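Local atomic coordinates of extracellular ligand-binding receptor (Rhodopseudomonas palustris, PDB entry 4F06), a protein that binds p-hydroxybenzoic acid and is probably the solute-binding receptor of an ABC transporter for lignin-derived benzoates. Residues Gly22-Met27 against Thr282-Ala287; Ala288-Arg293 against Trp320-Gly325. All coordinates share one frame; numbering follows the deposited sequence.

Interaction 1: residues Gly22-Met27 against Thr282-Ala287; sequences GKNYKM and TMTSVA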
loop_
_atom_site.group_PDB
_atom_site.type_symbol
_atom_site.label_atom_id
_atom_site.label_comp_id
_atom_site.label_asym_id
_atom_site.label_seq_id
_atom_site.Cartn_x
_atom_site.Cartn_y
_atom_site.Cartn_z
ATOM N N GLY A 22 7.384 6.104 -5.819
ATOM C CA GLY A 22 6.779 7.256 -6.498
ATOM C C GLY A 22 6.846 7.124 -8.002
ATOM O O GLY A 22 5.880 7.493 -8.714
ATOM N N LYS A 23 7.958 6.592 -8.518
ATOM C CA LYS A 23 8.027 6.284 -9.948
ATOM C C LYS A 23 6.853 5.369 -10.337
ATOM O O LYS A 23 6.277 5.531 -11.415
ATOM C CB LYS A 23 9.344 5.590 -10.298
ATOM C CG LYS A 23 9.553 5.272 -11.773
ATOM C CD LYS A 23 10.898 4.552 -12.012
ATOM C CE LYS A 23 11.189 4.235 -13.465
ATOM N NZ LYS A 23 12.555 3.657 -13.552
ATOM N N ASN A 24 6.508 4.421 -9.469
ATOM C CA ASN A 24 5.365 3.543 -9.744
ATOM C C ASN A 24 4.024 4.263 -9.801
ATOM O O ASN A 24 3.145 3.824 -10.510
ATOM C CB ASN A 24 5.299 2.396 -8.747
ATOM C CG ASN A 24 5.972 1.126 -9.240
ATOM O OD1 ASN A 24 5.316 0.237 -9.803
ATOM N ND2 ASN A 24 7.289 1.048 -9.113
ATOM N N TYR A 25 3.856 5.380 -9.063
ATOM C CA TYR A 25 2.602 6.162 -9.262
ATOM C C TYR A 25 2.557 6.657 -10.721
ATOM O O TYR A 25 1.517 6.536 -11.385
ATOM C CB TYR A 25 2.559 7.410 -8.377
ATOM C CG TYR A 25 2.355 7.183 -6.905
ATOM C CD1 TYR A 25 1.766 6.033 -6.372
ATOM C CD2 TYR A 25 2.747 8.219 -6.015
ATOM C CE1 TYR A 25 1.551 5.933 -5.000
ATOM C CE2 TYR A 25 2.513 8.115 -4.658
ATOM C CZ TYR A 25 1.969 6.952 -4.156
ATOM O OH TYR A 25 1.718 6.822 -2.790
ATOM N N LYS A 26 3.659 7.206 -11.229
ATOM C CA LYS A 26 3.739 7.666 -12.614
ATOM C C LYS A 26 3.538 6.511 -13.584
ATOM O O LYS A 26 2.827 6.665 -14.598
ATOM C CB LYS A 26 5.104 8.317 -12.854
ATOM C CG LYS A 26 5.199 8.971 -14.224
ATOM C CD LYS A 26 6.528 9.695 -14.374
ATOM C CE LYS A 26 6.534 11.013 -13.610
ATOM N NZ LYS A 26 7.722 11.842 -13.877
HETATM N N MSE A 27 4.148 5.349 -13.291
HETATM C CA MSE A 27 3.943 4.170 -14.165
HETATM C C MSE A 27 2.476 3.763 -14.236
HETATM O O MSE A 27 1.946 3.453 -15.303
HETATM C CB MSE A 27 4.777 3.001 -13.652
HETATM C CG MSE A 27 6.254 3.226 -13.824
HETATM SE SE MSE A 27 7.361 2.070 -12.750
HETATM C CE MSE A 27 6.580 0.490 -12.962
ATOM N N THR A 282 5.524 -2.363 -8.635
ATOM C CA THR A 282 5.213 -2.501 -7.192
ATOM C C THR A 282 3.687 -2.238 -6.996
ATOM O O THR A 282 2.992 -1.731 -7.925
ATOM C CB THR A 282 5.989 -1.424 -6.278
ATOM O OG1 THR A 282 5.474 -0.101 -6.598
ATOM C CG2 THR A 282 7.455 -1.398 -6.501
HETATM N N MSE A 283 3.227 -2.458 -5.768
HETATM C CA MSE A 283 1.815 -2.220 -5.447
HETATM C C MSE A 283 1.366 -0.786 -5.658
HETATM O O MSE A 283 0.167 -0.561 -5.928
HETATM C CB MSE A 283 1.567 -2.635 -3.974
HETATM C CG MSE A 283 2.041 -1.635 -2.904
HETATM SE SE MSE A 283 3.986 -1.327 -2.853
HETATM C CE MSE A 283 4.071 -0.477 -1.121
ATOM N N THR A 284 2.249 0.216 -5.555
ATOM C CA THR A 284 1.786 1.603 -5.733
ATOM C C THR A 284 1.323 1.860 -7.178
ATOM O O THR A 284 0.524 2.765 -7.399
ATOM C CB THR A 284 2.835 2.607 -5.298
ATOM O OG1 THR A 284 4.084 2.342 -5.953
ATOM C CG2 THR A 284 3.048 2.566 -3.772
ATOM N N SER A 285 1.788 1.070 -8.155
ATOM C CA SER A 285 1.287 1.237 -9.526
ATOM C C SER A 285 -0.190 0.902 -9.676
ATOM O O SER A 285 -0.893 1.612 -10.383
ATOM C CB SER A 285 2.140 0.460 -10.555
ATOM O OG SER A 285 1.954 -0.925 -10.402
ATOM N N VAL A 286 -0.644 -0.174 -9.011
ATOM C CA VAL A 286 -2.036 -0.536 -9.164
ATOM C C VAL A 286 -2.913 0.463 -8.401
ATOM O O VAL A 286 -4.015 0.813 -8.840
ATOM C CB VAL A 286 -2.305 -2.001 -8.797
ATOM C CG1 VAL A 286 -2.299 -2.292 -7.289
ATOM C CG2 VAL A 286 -3.675 -2.430 -9.401
ATOM N N ALA A 287 -2.422 0.946 -7.256
ATOM C CA ALA A 287 -3.208 1.961 -6.509
ATOM C C ALA A 287 -3.321 3.223 -7.365
ATOM O O ALA A 287 -4.348 3.898 -7.311
ATOM C CB ALA A 287 -2.540 2.265 -5.187
#

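Interaction 2: residues Ala288-Arg293 against Trp320-Gly325; sequences AYDGAR and WVSPRG. With PHB (p-hydroxybenzoic acid), chain C; SO4 (sulfate ion), chain D.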
loop_
_atom_site.group_PDB
_atom_site.type_symbol
_atom_site.label_atom_id
_atom_site.label_comp_id
_atom_site.label_asym_id
_atom_site.label_seq_id
_atom_site.Cartn_x
_atom_site.Cartn_y
_atom_site.Cartn_z
ATOM N N ALA A 288 -2.270 3.542 -8.117
ATOM C CA ALA A 288 -2.314 4.728 -8.994
ATOM C C ALA A 288 -3.230 4.527 -10.201
ATOM O O ALA A 288 -3.950 5.457 -10.580
ATOM C CB ALA A 288 -0.889 5.125 -9.415
ATOM N N TYR A 289 -3.193 3.331 -10.783
ATOM C CA TYR A 289 -4.062 3.021 -11.918
ATOM C C TYR A 289 -5.536 3.145 -11.484
ATOM O O TYR A 289 -6.344 3.799 -12.167
ATOM C CB TYR A 289 -3.733 1.595 -12.371
ATOM C CG TYR A 289 -4.436 1.130 -13.640
ATOM C CD1 TYR A 289 -3.905 1.418 -14.918
ATOM C CD2 TYR A 289 -5.632 0.423 -13.572
ATOM C CE1 TYR A 289 -4.528 0.983 -16.075
ATOM C CE2 TYR A 289 -6.261 -0.017 -14.735
ATOM C CZ TYR A 289 -5.728 0.283 -15.984
ATOM O OH TYR A 289 -6.359 -0.097 -17.157
ATOM N N ASP A 290 -5.901 2.514 -10.361
ATOM C CA ASP A 290 -7.258 2.597 -9.835
ATOM C C ASP A 290 -7.590 4.021 -9.347
ATOM O O ASP A 290 -8.756 4.457 -9.431
ATOM C CB ASP A 290 -7.488 1.551 -8.757
ATOM C CG ASP A 290 -7.577 0.151 -9.357
ATOM O OD1 ASP A 290 -8.265 -0.026 -10.391
ATOM O OD2 ASP A 290 -6.972 -0.764 -8.785
ATOM N N GLY A 291 -6.598 4.748 -8.800
ATOM C CA GLY A 291 -6.854 6.112 -8.376
ATOM C C GLY A 291 -7.146 7.001 -9.585
ATOM O O GLY A 291 -8.044 7.876 -9.511
ATOM N N ALA A 292 -6.452 6.771 -10.705
ATOM C CA ALA A 292 -6.752 7.538 -11.918
ATOM C C ALA A 292 -8.183 7.230 -12.412
ATOM O O ALA A 292 -8.887 8.162 -12.835
ATOM C CB ALA A 292 -5.732 7.237 -13.005
ATOM N N ARG A 293 -8.621 5.960 -12.325
ATOM C CA ARG A 293 -10.011 5.627 -12.654
ATOM C C ARG A 293 -10.977 6.496 -11.833
ATOM O O ARG A 293 -11.948 7.069 -12.365
ATOM C CB ARG A 293 -10.290 4.143 -12.364
ATOM C CG ARG A 293 -11.747 3.766 -12.670
ATOM C CD ARG A 293 -12.112 2.331 -12.296
ATOM N NE ARG A 293 -11.420 1.382 -13.159
ATOM C CZ ARG A 293 -11.880 0.874 -14.293
ATOM N NH1 ARG A 293 -13.077 1.187 -14.757
ATOM N NH2 ARG A 293 -11.114 0.023 -14.943
ATOM N N TRP A 320 -15.764 -2.369 -9.325
ATOM C CA TRP A 320 -15.156 -2.670 -10.620
ATOM C C TRP A 320 -14.147 -3.787 -10.459
ATOM O O TRP A 320 -13.886 -4.247 -9.341
ATOM C CB TRP A 320 -14.545 -1.401 -11.270
ATOM C CG TRP A 320 -13.274 -0.903 -10.571
ATOM C CD1 TRP A 320 -11.954 -1.109 -10.968
ATOM C CD2 TRP A 320 -13.192 -0.102 -9.338
ATOM N NE1 TRP A 320 -11.083 -0.462 -10.114
ATOM C CE2 TRP A 320 -11.779 0.147 -9.088
ATOM C CE3 TRP A 320 -14.145 0.411 -8.419
ATOM C CZ2 TRP A 320 -11.352 0.873 -7.983
ATOM C CZ3 TRP A 320 -13.682 1.136 -7.317
ATOM C CH2 TRP A 320 -12.312 1.358 -7.110
ATOM N N VAL A 321 -13.613 -4.271 -11.577
ATOM C CA VAL A 321 -12.551 -5.255 -11.557
ATOM C C VAL A 321 -11.194 -4.556 -11.768
ATOM O O VAL A 321 -10.936 -3.992 -12.829
ATOM C CB VAL A 321 -12.733 -6.391 -12.587
ATOM C CG1 VAL A 321 -11.681 -7.471 -12.358
ATOM C CG2 VAL A 321 -14.156 -6.983 -12.531
ATOM N N SER A 322 -10.418 -4.494 -10.690
ATOM C CA SER A 322 -9.054 -3.956 -10.720
ATOM C C SER A 322 -8.099 -5.025 -11.251
ATOM O O SER A 322 -8.394 -6.212 -11.148
ATOM C CB SER A 322 -8.715 -3.587 -9.262
ATOM O OG SER A 322 -7.332 -3.279 -9.096
ATOM N N PRO A 323 -6.900 -4.635 -11.685
ATOM C CA PRO A 323 -5.860 -5.644 -11.938
ATOM C C PRO A 323 -5.635 -6.541 -10.716
ATOM O O PRO A 323 -5.229 -7.697 -10.862
ATOM C CB PRO A 323 -4.627 -4.795 -12.254
ATOM C CG PRO A 323 -5.231 -3.570 -12.909
ATOM C CD PRO A 323 -6.470 -3.280 -12.097
ATOM N N ARG A 324 -5.906 -6.024 -9.498
ATOM C CA ARG A 324 -5.660 -6.837 -8.282
ATOM C C ARG A 324 -6.738 -7.861 -7.957
ATOM O O ARG A 324 -6.519 -8.734 -7.092
ATOM C CB ARG A 324 -5.478 -5.903 -7.068
ATOM C CG ARG A 324 -6.818 -5.370 -6.505
ATOM C CD ARG A 324 -6.597 -4.242 -5.482
ATOM N NE ARG A 324 -6.364 -2.970 -6.173
ATOM C CZ ARG A 324 -6.044 -1.834 -5.521
ATOM N NH1 ARG A 324 -5.849 -1.858 -4.194
ATOM N NH2 ARG A 324 -5.866 -0.703 -6.239
ATOM N N GLY A 325 -7.944 -7.711 -8.555
ATOM C CA GLY A 325 -9.145 -8.473 -8.150
ATOM C C GLY A 325 -10.354 -7.550 -8.156
ATOM O O GLY A 325 -10.239 -6.350 -8.422
HETATM C "C1'" PHB C . -13.242 7.327 -17.976
HETATM O "O1'" PHB C . -13.627 8.545 -18.101
HETATM O "O2'" PHB C . -12.471 6.712 -18.748
HETATM C C1 PHB C . -13.784 6.510 -16.890
HETATM C C2 PHB C . -13.374 5.157 -16.800
HETATM C C3 PHB C . -13.900 4.357 -15.806
HETATM C C4 PHB C . -14.793 4.923 -14.890
HETATM C C5 PHB C . -15.168 6.280 -14.967
HETATM C C6 PHB C . -14.667 7.104 -15.988
HETATM O O4 PHB C . -15.273 4.098 -13.917
HETATM S S SO4 D . -9.957 -1.281 -17.599
HETATM O O1 SO4 D . -9.005 -0.264 -17.163
HETATM O O2 SO4 D . -10.616 -0.787 -18.809
HETATM O O3 SO4 D . -9.255 -2.541 -17.860
HETATM O O4 SO4 D . -11.089 -1.445 -16.654
#

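Interaction 1: residues Gly22-Met27 against Thr282-Ala287
Asn24 on helix 19-36 reaches into the start of helix 283-301, where Thr282 is the N-cap and Thr284 and Ser285 form the first turn; this is a close helix-helix packing within the periplasmic binding protein fold, in which the axes of 22-27 and 283-287 pass 7.2 Å apart and cross at -40°. Asn24 CB sits 3.0 Å from Thr284 OG1, a hydroxyl that is itself hydrogen-bonded to the carbonyl of Phe21. One atom further, Asn24 CG lies 3.0 Å from Thr282 OG1, so the amide carbon packs closely on the capping hydroxyl. At the tip the amide splits its work. OD1 accepts from the backbone N of Thr282 at 2.9 Å, with the donor well above the carbonyl plane, while ND2 is hydrogen-bonded to the carbonyls of Leu20 and Glu280. With both amide ends engaged, the rotation of the group is fixed. Cut back to an alanine, this position would probably leave the Thr282 N-H without its acceptor, take one donor from the Leu20 and Glu280 carbonyls, and open a gap beside the cap. The cap itself is threonine's: OG1 of Thr282, wedged between its own backbone N and carbonyl carbon (chi1 67°), takes a weak bond from Thr284 N. Next door, Met283, a selenomethionine, points away from 22-27 and touches Phe21 and bound p-hydroxybenzoic acid. One residue on from Asn24, the Tyr25 ring crosses Thr284 at a slant, CE1 3.6 Å from its CB, and meets Thr284 O at its edge. Ser285 OG, for its part, donates to Thr282 O at 2.8 Å, almost in line with that carbonyl bond.

Interaction 2: residues Ala288-Arg293 against Trp320-Gly325
Asp290 carries the polar core, gripped by three donors from Trp320-Gly325. Its OD2 takes OG of Ser322 on the syn lone pair at 2.6 Å and NH2 of Arg324 on the anti lone pair at 2.8 Å, the latter a salt bridge. Its OD1 receives the indole NE1 of Trp320 at 2.9 Å; that bond is nearly straight (169°) and lies in the ring plane, but comes down on the carboxylate from above its own plane. Three donors, one of them a cationic arginine, would probably favour the charged form of this buried carboxylate. Arg324 has other anchors too, Gln338 on NH1 and the carbonyl of Thr119 on NH2. Trp320 donates from strand 319-322, the other two from the type I beta turn Ser322 to Gly325 that leaves it, and Ser322 makes this an ST turn as well: OG accepts from the backbone N of Arg324 at 3.1 Å, and from the same residue's NE, while donating to Asp290. Further out, Arg293, in one of its two modelled conformers, lies over the indole. Its CD sits 3.6 Å from the centroid of the five-membered ring of Trp320, a CH-pi contact almost on the ring normal, and the bend at chi3 (-68°) brings NE over CD1 of that ring. Its guanidinium, tilted 27° to the indole, carries NH1 to 3.4 Å from C3 of p-hydroxybenzoic acid, whose pocket Arg293 lines. Tyr289 donates its OH to a sulfate ion, probably from the crystallisation liquor, that His36 also binds. Farther along that ring, CD2 of Tyr289 packs against CG of Pro323 at 4.1 Å.

How the interactions relate
Both contacts lean on helix 283-301, one after the other along the chain: interaction 1 holds its first turn and interaction 2 the turns that follow. Interaction 1 joins two helices and is buried throughout, working with neutral amide, hydroxyl and backbone groups. Interaction 2 sets the same helix against a strand and turn; its centre is a buried ion pair, while Arg293 and Trp320 at its margin are partly exposed. The two meet where Val286 packs on Ser322, and Thr119 bonds to both, to Ala287 O and to Arg324. Each contributes to a different p-hydroxybenzoic acid pocket, through Met283 and Arg293.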